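Local coordinates for protein clan CA, family C40, NlpC/P60 superfamily cysteine peptidase (Trichomonas vaginalis, PDB 6BIO) that probably acts as a cysteine peptidase of the NlpC/P60 type that hydrolyses bacterial peptidoglycan, at residues C122-Y126 with Y136-D140. Numbering follows the deposited sequence.
Sequences CDGFY and YILED
Phe125 and Tyr126 pair with Ile137 and Leu138 in the antiparallel hairpin 125-130/133-138 of the bacterial SH3-type region. Tyr126 and Ile137 form a hydrogen-bonded pair: Tyr126 N gives its proton to Ile137 O and Ile137 N returns one to Tyr126 O, each at 2.9 Å. Phe125 and Leu138 make the non-hydrogen-bonded pair beside it. Followed outward, Phe125 CB sits 3.3 Å from Ile137 O. CG, next to the backbone N and anti to the carbonyl carbon (chi1 -64°), sets the ring alongside the Leu138 side chain, both pointing the same way; CD2 comes within 3.5 Å of Leu138 N. Farther out, Leu138 CD2 lies over one face of the ring, 3.6 Å from both Phe125 CE2 and CZ, a CH-pi contact shifted toward the rim. Pro99 and Tyr96 also touch this ring. Tyr136 turns its ring edge to Cys122, whose CB is 3.8 Å from Tyr136 CE2 and whose SG lies near the ring plane. Past the last strand pair, Glu139 N, opening a 3-10 segment, donates to Gly124 O. Glu139 CB and CG pass close to that same oxygen, CG between the backbone N and the carbonyl carbon (chi1 71°), which keeps the chain beside Gly124. One water takes the proton of Gly124 N and lies 2.9 Å from Glu139 OE1; a second, over the centre of one Tyr126 ring face, donates to OE1 at 2.8 Å.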
ATOM      1  N   CYS A 122       9.116   2.053   8.535  1.00  6.61           N
ATOM      2  CA  CYS A 122       9.083   1.938   9.997  1.00  7.35           C
ATOM      3  C   CYS A 122       9.214   3.322  10.635  1.00  7.23           C
ATOM      4  O   CYS A 122      10.228   3.663  11.231  1.00  7.38           O
ATOM      5  CB  CYS A 122      10.191   1.019  10.496  1.00  7.43           C
ATOM      6  SG  CYS A 122      10.484  -0.465   9.513  1.00  7.59           S
ATOM      7  N   ASP A 123       8.178   4.134  10.460  1.00  8.00           N
ATOM      8  CA  ASP A 123       8.112   5.453  11.078  1.00  8.42           C
ATOM      9  C   ASP A 123       9.357   6.287  10.798  1.00  8.67           C
ATOM     10  O   ASP A 123       9.922   6.927  11.704  1.00  9.38           O
ATOM     11  CB  ASP A 123       7.861   5.334  12.572  1.00 10.23           C
ATOM     12  CG  ASP A 123       6.565   4.615  12.883  1.00 11.54           C
ATOM     13  OD1 ASP A 123       5.652   4.592  12.051  1.00 13.04           O
ATOM     14  OD2 ASP A 123       6.466   4.021  13.945  1.00 12.62           O
ATOM     15  N   GLY A 124       9.798   6.284   9.538  1.00  7.93           N
ATOM     16  CA  GLY A 124      10.947   7.072   9.111  1.00  8.63           C
ATOM     17  C   GLY A 124      12.239   6.293   9.041  1.00  8.60           C
ATOM     18  O   GLY A 124      13.274   6.889   8.707  1.00 10.89           O
ATOM     19  N   PHE A 125      12.182   4.969   9.226  1.00  7.64           N
ATOM     20  CA  PHE A 125      13.337   4.083   9.267  1.00  6.84           C
ATOM     21  C   PHE A 125      13.070   2.841   8.423  1.00  7.27           C
ATOM     22  O   PHE A 125      11.921   2.452   8.235  1.00  8.04           O
ATOM     23  CB  PHE A 125      13.645   3.598  10.697  1.00  7.23           C
ATOM     24  CG  PHE A 125      14.039   4.694  11.673  1.00  7.69           C
ATOM     25  CD1 PHE A 125      13.082   5.531  12.240  1.00  8.84           C
ATOM     26  CD2 PHE A 125      15.360   4.794  12.128  1.00  8.39           C
ATOM     27  CE1 PHE A 125      13.462   6.490  13.168  1.00  8.98           C
ATOM     28  CE2 PHE A 125      15.733   5.757  13.040  1.00  9.29           C
ATOM     29  CZ  PHE A 125      14.771   6.604  13.567  1.00  9.61           C
ATOM     30  N   TYR A 126      14.138   2.174   7.956  1.00  7.05           N
ATOM     31  CA  TYR A 126      14.097   0.769   7.561  1.00  6.68           C
ATOM     32  C   TYR A 126      14.609  -0.053   8.731  1.00  6.62           C
ATOM     33  O   TYR A 126      15.458   0.413   9.509  1.00  7.97           O
ATOM     34  CB  TYR A 126      14.999   0.473   6.348  1.00  7.34           C
ATOM     35  CG  TYR A 126      14.541   1.064   5.031  1.00  7.12           C
ATOM     36  CD1 TYR A 126      13.601   0.407   4.239  1.00  7.75           C
ATOM     37  CD2 TYR A 126      15.028   2.285   4.585  1.00  7.97           C
ATOM     38  CE1 TYR A 126      13.179   0.927   3.061  1.00  7.91           C
ATOM     39  CE2 TYR A 126      14.618   2.808   3.369  1.00  9.39           C
ATOM     40  CZ  TYR A 126      13.698   2.121   2.615  1.00  9.45           C
ATOM     41  OH  TYR A 126      13.225   2.586   1.427  1.00 12.25           O
ATOM     42  N   TYR A 136      17.282  -0.386  13.311  1.00  6.76           N
ATOM     43  CA  TYR A 136      16.590   0.618  12.513  1.00  6.93           C
ATOM     44  C   TYR A 136      17.530   1.730  12.062  1.00  7.86           C
ATOM     45  O   TYR A 136      18.240   2.316  12.877  1.00  8.58           O
ATOM     46  CB  TYR A 136      15.420   1.204  13.320  1.00  7.51           C
ATOM     47  CG  TYR A 136      14.351   0.164  13.591  1.00  6.81           C
ATOM     48  CD1 TYR A 136      14.428  -0.709  14.664  1.00  7.16           C
ATOM     49  CD2 TYR A 136      13.287  -0.004  12.703  1.00  6.71           C
ATOM     50  CE1 TYR A 136      13.486  -1.680  14.885  1.00  7.13           C
ATOM     51  CE2 TYR A 136      12.329  -0.960  12.913  1.00  7.21           C
ATOM     52  CZ  TYR A 136      12.407  -1.793  13.996  1.00  6.99           C
ATOM     53  OH  TYR A 136      11.451  -2.742  14.170  1.00  6.89           O
ATOM     54  N   ILE A 137      17.487   2.038  10.759  1.00  7.20           N
ATOM     55  CA  ILE A 137      18.314   3.077  10.154  1.00  7.96           C
ATOM     56  C   ILE A 137      17.426   4.098   9.462  1.00  8.28           C
ATOM     57  O   ILE A 137      16.426   3.749   8.842  1.00  8.08           O
ATOM     58  CB  ILE A 137      19.348   2.435   9.197  1.00  8.70           C
ATOM     59  CG1 ILE A 137      20.425   3.443   8.836  1.00 10.40           C
ATOM     60  CG2 ILE A 137      18.710   1.795   7.974  1.00  8.37           C
ATOM     61  CD1 ILE A 137      21.637   2.828   8.180  1.00 11.49           C
ATOM     62  N   LEU A 138      17.773   5.365   9.614  1.00  9.75           N
ATOM     63  CA  LEU A 138      16.982   6.424   9.008  1.00  9.93           C
ATOM     64  C   LEU A 138      16.827   6.161   7.515  1.00 10.09           C
ATOM     65  O   LEU A 138      17.782   5.776   6.807  1.00 10.61           O
ATOM     66  CB  LEU A 138      17.625   7.783   9.246  1.00  9.94           C
ATOM     67  CG  LEU A 138      17.566   8.350  10.678  1.00 11.37           C
ATOM     68  CD1 LEU A 138      18.499   9.549  10.819  1.00 11.73           C
ATOM     69  CD2 LEU A 138      16.132   8.769  11.043  1.00 12.20           C
ATOM     70  N   GLU A 139      15.610   6.381   7.021  1.00 11.41           N
ATOM     71  CA  GLU A 139      15.341   5.868   5.693  1.00 13.39           C
ATOM     72  C   GLU A 139      16.152   6.592   4.611  1.00 14.66           C
ATOM     73  O   GLU A 139      16.570   5.968   3.632  1.00 14.22           O
ATOM     74  CB  GLU A 139      13.825   5.758   5.424  1.00 16.75           C
ATOM     75  CG  GLU A 139      13.175   6.997   5.275  1.00 19.04           C
ATOM     76  CD  GLU A 139      11.616   6.877   5.337  1.00 20.36           C
ATOM     77  OE1 GLU A 139      10.983   5.790   5.482  1.00 21.24           O
ATOM     78  OE2 GLU A 139      11.043   7.926   5.272  1.00 21.51           O
ATOM     79  N   ASP A 140      16.485   7.861   4.801  1.00 14.68           N
ATOM     80  CA  ASP A 140      17.261   8.522   3.760  1.00 17.13           C
ATOM     81  C   ASP A 140      18.736   8.138   3.754  1.00 15.31           C
ATOM     82  O   ASP A 140      19.467   8.551   2.838  1.00 16.37           O
ATOM     83  CB  ASP A 140      17.061  10.025   3.871  1.00 22.56           C
ATOM     84  CG  ASP A 140      15.652  10.433   3.455  1.00 27.76           C
ATOM     85  OD1 ASP A 140      15.102   9.803   2.504  1.00 30.10           O
ATOM     86  OD2 ASP A 140      15.061  11.331   4.098  1.00 30.20           O
TER
HETATM   87  O   HOH W   1       8.556   5.696   7.006  1.00 11.21           O
HETATM   88  O   HOH W   2      11.325   3.045   5.059  1.00 10.18           O